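Local coordinates for protein aminotransferase, class IV (Brucella abortus, PDB 4TVI) that uses covalently bound pyridoxal 5'-phosphate and probably transfers amino groups between leucine, isoleucine or valine and 2-oxoglutarate, at residues G159-Y171 with E194-V208. Residues are numbered along the deposited sequence; the frame is centred on the assembly and turned at random.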
loop_
_atom_site.group_PDB
_atom_site.type_symbol
_atom_site.label_atom_id
_atom_site.label_comp_id
_atom_site.label_asym_id
_atom_site.label_seq_id
_atom_site.Cartn_x
_atom_site.Cartn_y
_atom_site.Cartn_z
ATOM N N GLY A 159 -4.700 27.481 -8.502
ATOM C CA GLY A 159 -4.590 26.536 -9.601
ATOM C C GLY A 159 -3.217 25.896 -9.686
ATOM O O GLY A 159 -2.247 26.440 -9.160
ATOM N N PHE A 160 -3.130 24.746 -10.352
ATOM C CA PHE A 160 -1.853 24.055 -10.515
ATOM C C PHE A 160 -1.627 23.552 -11.941
ATOM O O PHE A 160 -2.545 23.527 -12.760
ATOM C CB PHE A 160 -1.742 22.891 -9.523
ATOM C CG PHE A 160 -2.802 21.836 -9.687
ATOM C CD1 PHE A 160 -4.012 21.945 -9.023
ATOM C CD2 PHE A 160 -2.579 20.724 -10.484
ATOM C CE1 PHE A 160 -4.987 20.968 -9.163
ATOM C CE2 PHE A 160 -3.549 19.745 -10.628
ATOM C CZ PHE A 160 -4.755 19.869 -9.970
ATOM N N THR A 161 -0.390 23.154 -12.221
ATOM C CA THR A 161 0.001 22.698 -13.547
ATOM C C THR A 161 0.136 21.182 -13.600
ATOM O O THR A 161 0.349 20.527 -12.574
ATOM C CB THR A 161 1.335 23.325 -13.983
ATOM O OG1 THR A 161 2.378 22.897 -13.097
ATOM C CG2 THR A 161 1.238 24.846 -13.966
ATOM N N ILE A 162 0.015 20.628 -14.802
ATOM C CA ILE A 162 0.159 19.190 -14.986
ATOM C C ILE A 162 1.131 18.836 -16.102
ATOM O O ILE A 162 1.393 19.630 -17.007
ATOM C CB ILE A 162 -1.193 18.505 -15.297
ATOM C CG1 ILE A 162 -1.853 19.147 -16.518
ATOM C CG2 ILE A 162 -2.129 18.579 -14.097
ATOM C CD1 ILE A 162 -3.118 18.438 -16.962
ATOM N N THR A 163 1.657 17.622 -16.017
ATOM C CA THR A 163 2.460 17.035 -17.076
ATOM C C THR A 163 2.076 15.566 -17.127
ATOM O O THR A 163 1.225 15.116 -16.357
ATOM C CB THR A 163 3.978 17.196 -16.824
ATOM O OG1 THR A 163 4.721 16.610 -17.905
ATOM C CG2 THR A 163 4.367 16.521 -15.524
ATOM N N THR A 164 2.681 14.821 -18.039
ATOM C CA THR A 164 2.437 13.393 -18.111
ATOM C C THR A 164 3.345 12.672 -17.132
ATOM O O THR A 164 4.300 13.255 -16.618
ATOM C CB THR A 164 2.666 12.848 -19.524
ATOM O OG1 THR A 164 3.967 13.238 -19.972
ATOM C CG2 THR A 164 1.620 13.406 -20.479
ATOM N N THR A 165 3.045 11.404 -16.879
ATOM C CA THR A 165 3.885 10.584 -16.020
ATOM C C THR A 165 4.172 9.246 -16.691
ATOM O O THR A 165 3.375 8.752 -17.492
ATOM C CB THR A 165 3.235 10.349 -14.644
ATOM O OG1 THR A 165 4.042 9.436 -13.889
ATOM C CG2 THR A 165 1.829 9.774 -14.801
ATOM N N SER A 166 5.327 8.676 -16.372
ATOM C CA SER A 166 5.740 7.409 -16.948
ATOM C C SER A 166 4.988 6.251 -16.307
ATOM O O SER A 166 5.015 5.131 -16.798
ATOM C CB SER A 166 7.246 7.223 -16.777
ATOM O OG SER A 166 7.565 7.074 -15.407
ATOM N N PHE A 167 4.349 6.516 -15.177
ATOM C CA PHE A 167 3.626 5.469 -14.475
ATOM C C PHE A 167 2.143 5.486 -14.819
ATOM O O PHE A 167 1.618 6.503 -15.262
ATOM C CB PHE A 167 3.830 5.616 -12.971
ATOM C CG PHE A 167 5.277 5.730 -12.577
ATOM C CD1 PHE A 167 6.119 4.632 -12.652
ATOM C CD2 PHE A 167 5.795 6.938 -12.131
ATOM C CE1 PHE A 167 7.453 4.735 -12.294
ATOM C CE2 PHE A 167 7.131 7.047 -11.769
ATOM C CZ PHE A 167 7.959 5.945 -11.850
ATOM N N ARG A 168 1.476 4.354 -14.623
ATOM C CA ARG A 168 0.054 4.250 -14.919
ATOM C C ARG A 168 -0.728 3.785 -13.699
ATOM O O ARG A 168 -0.157 3.264 -12.733
ATOM C CB ARG A 168 -0.205 3.300 -16.092
ATOM C CG ARG A 168 0.653 3.550 -17.311
ATOM C CD ARG A 168 0.242 2.653 -18.489
ATOM N NE ARG A 168 1.105 2.880 -19.646
ATOM C CZ ARG A 168 1.296 2.008 -20.637
ATOM N NH1 ARG A 168 0.684 0.831 -20.633
ATOM N NH2 ARG A 168 2.111 2.316 -21.636
ATOM N N ARG A 169 -2.041 3.986 -13.758
ATOM C CA ARG A 169 -2.969 3.438 -12.783
ATOM C C ARG A 169 -2.904 1.918 -12.780
ATOM O O ARG A 169 -2.785 1.297 -13.832
ATOM C CB ARG A 169 -4.405 3.878 -13.096
ATOM C CG ARG A 169 -4.638 5.381 -13.128
ATOM C CD ARG A 169 -4.447 6.017 -11.763
ATOM N NE ARG A 169 -5.246 5.345 -10.743
ATOM C CZ ARG A 169 -4.915 5.282 -9.458
ATOM N NH1 ARG A 169 -3.795 5.851 -9.027
ATOM N NH2 ARG A 169 -5.705 4.649 -8.601
ATOM N N PRO A 170 -2.968 1.313 -11.593
ATOM C CA PRO A 170 -3.179 -0.134 -11.534
ATOM C C PRO A 170 -4.631 -0.476 -11.850
ATOM O O PRO A 170 -5.423 0.415 -12.174
ATOM C CB PRO A 170 -2.819 -0.493 -10.089
ATOM C CG PRO A 170 -2.783 0.805 -9.326
ATOM C CD PRO A 170 -3.035 1.945 -10.266
ATOM N N TYR A 171 -4.975 -1.755 -11.760
ATOM C CA TYR A 171 -6.342 -2.207 -11.986
ATOM C C TYR A 171 -6.642 -3.329 -11.008
ATOM O O TYR A 171 -5.728 -3.875 -10.399
ATOM C CB TYR A 171 -6.541 -2.661 -13.440
ATOM C CG TYR A 171 -5.470 -3.610 -13.938
ATOM C CD1 TYR A 171 -4.237 -3.132 -14.367
ATOM C CD2 TYR A 171 -5.687 -4.979 -13.975
ATOM C CE1 TYR A 171 -3.248 -3.993 -14.819
ATOM C CE2 TYR A 171 -4.703 -5.846 -14.425
ATOM C CZ TYR A 171 -3.488 -5.346 -14.846
ATOM O OH TYR A 171 -2.504 -6.201 -15.294
ATOM N N GLU A 194 7.846 12.665 -9.908
ATOM C CA GLU A 194 8.250 12.835 -11.299
ATOM C C GLU A 194 7.794 14.180 -11.860
ATOM O O GLU A 194 8.558 14.877 -12.528
ATOM C CB GLU A 194 7.677 11.707 -12.158
ATOM C CG GLU A 194 8.436 11.455 -13.446
ATOM C CD GLU A 194 7.848 10.304 -14.239
ATOM O OE1 GLU A 194 6.606 10.199 -14.304
ATOM O OE2 GLU A 194 8.624 9.505 -14.793
ATOM N N ALA A 195 6.552 14.550 -11.566
ATOM C CA ALA A 195 6.004 15.816 -12.040
ATOM C C ALA A 195 6.807 16.982 -11.483
ATOM O O ALA A 195 7.193 17.896 -12.216
ATOM C CB ALA A 195 4.538 15.943 -11.648
ATOM N N LYS A 196 7.063 16.927 -10.182
ATOM C CA LYS A 196 7.839 17.946 -9.495
ATOM C C LYS A 196 9.231 18.068 -10.087
ATOM O O LYS A 196 9.733 19.173 -10.282
ATOM C CB LYS A 196 7.923 17.615 -8.003
ATOM C CG LYS A 196 8.780 18.558 -7.185
ATOM C CD LYS A 196 8.800 18.106 -5.727
ATOM C CE LYS A 196 9.544 19.082 -4.842
ATOM N NZ LYS A 196 9.357 18.739 -3.402
ATOM N N ALA A 197 9.845 16.930 -10.400
ATOM C CA ALA A 197 11.172 16.951 -11.006
ATOM C C ALA A 197 11.130 17.651 -12.361
ATOM O O ALA A 197 12.070 18.347 -12.734
ATOM C CB ALA A 197 11.729 15.533 -11.152
ATOM N N LYS A 198 10.013 17.514 -13.071
ATOM C CA LYS A 198 9.912 18.088 -14.410
ATOM C C LYS A 198 9.441 19.533 -14.370
ATOM O O LYS A 198 9.358 20.190 -15.404
ATOM C CB LYS A 198 8.970 17.261 -15.288
ATOM C CG LYS A 198 9.443 15.835 -15.512
ATOM C CD LYS A 198 8.820 15.230 -16.754
ATOM C CE LYS A 198 7.368 14.885 -16.567
ATOM N NZ LYS A 198 6.801 14.353 -17.836
ATOM N N GLY A 199 9.159 20.026 -13.168
ATOM C CA GLY A 199 8.785 21.413 -12.975
ATOM C C GLY A 199 7.290 21.665 -12.997
ATOM O O GLY A 199 6.849 22.762 -13.339
ATOM N N PHE A 200 6.509 20.653 -12.621
ATOM C CA PHE A 200 5.052 20.772 -12.576
ATOM C C PHE A 200 4.508 20.292 -11.233
ATOM O O PHE A 200 5.173 19.536 -10.531
ATOM C CB PHE A 200 4.423 19.984 -13.723
ATOM C CG PHE A 200 4.886 20.433 -15.082
ATOM C CD1 PHE A 200 6.028 19.900 -15.654
ATOM C CD2 PHE A 200 4.182 21.405 -15.779
ATOM C CE1 PHE A 200 6.459 20.321 -16.897
ATOM C CE2 PHE A 200 4.607 21.830 -17.021
ATOM C CZ PHE A 200 5.748 21.287 -17.582
ATOM N N HIS A 201 3.301 20.728 -10.880
ATOM C CA HIS A 201 2.723 20.397 -9.579
ATOM C C HIS A 201 2.201 18.973 -9.522
ATOM O O HIS A 201 2.253 18.320 -8.483
ATOM C CB HIS A 201 1.564 21.336 -9.233
ATOM C CG HIS A 201 1.949 22.775 -9.143
ATOM N ND1 HIS A 201 1.676 23.681 -10.145
ATOM C CD2 HIS A 201 2.568 23.473 -8.162
ATOM C CE1 HIS A 201 2.121 24.873 -9.791
ATOM N NE2 HIS A 201 2.664 24.774 -8.590
ATOM N N ASN A 202 1.669 18.510 -10.644
ATOM C CA ASN A 202 0.863 17.303 -10.644
ATOM C C ASN A 202 0.980 16.586 -11.979
ATOM O O ASN A 202 1.614 17.091 -12.909
ATOM C CB ASN A 202 -0.599 17.665 -10.333
ATOM C CG ASN A 202 -1.367 16.527 -9.683
ATOM O OD1 ASN A 202 -1.194 15.363 -10.033
ATOM N ND2 ASN A 202 -2.209 16.863 -8.711
ATOM N N ALA A 203 0.379 15.405 -12.068
ATOM C CA ALA A 203 0.462 14.608 -13.283
ATOM C C ALA A 203 -0.925 14.237 -13.794
ATOM O O ALA A 203 -1.842 14.015 -13.006
ATOM C CB ALA A 203 1.291 13.356 -13.039
ATOM N N LEU A 204 -1.079 14.193 -15.113
ATOM C CA LEU A 204 -2.290 13.659 -15.722
ATOM C C LEU A 204 -2.060 12.173 -15.988
ATOM O O LEU A 204 -1.223 11.797 -16.818
ATOM C CB LEU A 204 -2.640 14.414 -17.007
ATOM C CG LEU A 204 -4.004 14.098 -17.624
ATOM C CD1 LEU A 204 -5.157 14.450 -16.662
ATOM C CD2 LEU A 204 -4.184 14.789 -18.986
ATOM N N VAL A 205 -2.794 11.331 -15.268
ATOM C CA VAL A 205 -2.494 9.905 -15.203
ATOM C C VAL A 205 -3.419 9.065 -16.083
ATOM O O VAL A 205 -4.631 9.292 -16.121
ATOM C CB VAL A 205 -2.592 9.397 -13.751
ATOM C CG1 VAL A 205 -2.007 8.000 -13.634
ATOM C CG2 VAL A 205 -1.875 10.358 -12.805
ATOM N N THR A 206 -2.840 8.096 -16.789
ATOM C CA THR A 206 -3.630 7.193 -17.617
ATOM C C THR A 206 -3.737 5.818 -16.974
ATOM O O THR A 206 -2.965 5.481 -16.071
ATOM C CB THR A 206 -3.032 7.028 -19.023
ATOM O OG1 THR A 206 -1.799 6.306 -18.942
ATOM C CG2 THR A 206 -2.798 8.389 -19.668
ATOM N N ASP A 207 -4.727 5.044 -17.409
ATOM C CA ASP A 207 -4.830 3.643 -17.021
ATOM C C ASP A 207 -3.958 2.813 -17.967
ATOM O O ASP A 207 -3.278 3.368 -18.831
ATOM C CB ASP A 207 -6.289 3.169 -17.031
ATOM C CG ASP A 207 -6.978 3.391 -18.371
ATOM O OD1 ASP A 207 -6.300 3.336 -19.415
ATOM O OD2 ASP A 207 -8.208 3.619 -18.376
ATOM N N VAL A 208 -4.003 1.493 -17.830
ATOM C CA VAL A 208 -3.144 0.612 -18.610
ATOM C C VAL A 208 -3.508 0.641 -20.100
ATOM O O VAL A 208 -2.669 0.358 -20.962
ATOM C CB VAL A 208 -3.212 -0.832 -18.036
ATOM C CG1 VAL A 208 -2.804 -1.887 -19.064
ATOM C CG2 VAL A 208 -2.325 -0.934 -16.797
HETATM O O HOH W 1 0.587 10.286 -18.095
HETATM O O HOH W 2 -0.012 7.719 -17.092
HETATM O O HOH W 3 -5.069 0.723 -15.226
#
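Glu194, on the last turn of helix 185-198, grips the turn at Thr165 and Ser166 through three hydrogen bonds. Glu194 OE1 takes two: Thr165 OG1 at 2.7 Å, nearly in line with the C-O bond, and Ser166 N at 2.9 Å. Glu194 OE2 receives Ser166 OG at 2.7 Å; both Ser166 donors come on the syn side, each tilted somewhat out of the carboxylate plane, so the carboxylate is held at both oxygens. Thr165 OG1 in turn accepts Phe167 N, closing an ST turn.

One helical turn on, Lys198 bends at chi3 (-73°) and brings NZ to Thr163 OG1 and to Thr164 O (3.0 Å), the latter from above the carbonyl plane. Asp289 also bonds Thr163 OG1. Gly199 ends the helix in a Schellman motif, after which Phe200 receives Thr163 CB over one ring face, 3.9 Å from the centroid, a CH-pi contact, while Thr161 OG1 lies at the ring edge. His201 ND1 accepts Thr161 N at 3.0 Å, nearly straight at 166°.

Strands 160-164 and 202-206 then pair in parallel, evidenced by Thr163 N to Asn202 O and by Leu204 N to Thr163 O at 2.8 Å. Beyond this pairing the chains part: waters link Thr165 N to Leu204 O and Phe167 O to Thr206 N, before Arg169 N rejoins Thr206 O directly.

Strand 281-288 pairs with the other edge of strand 160-164. Helix 185-198 joins the two adjacent parallel strands and packs against one sheet face, where Ala195 meets Thr163: a beta-alpha-beta crossover in the mixed sheet of this class-IV aminotransferase.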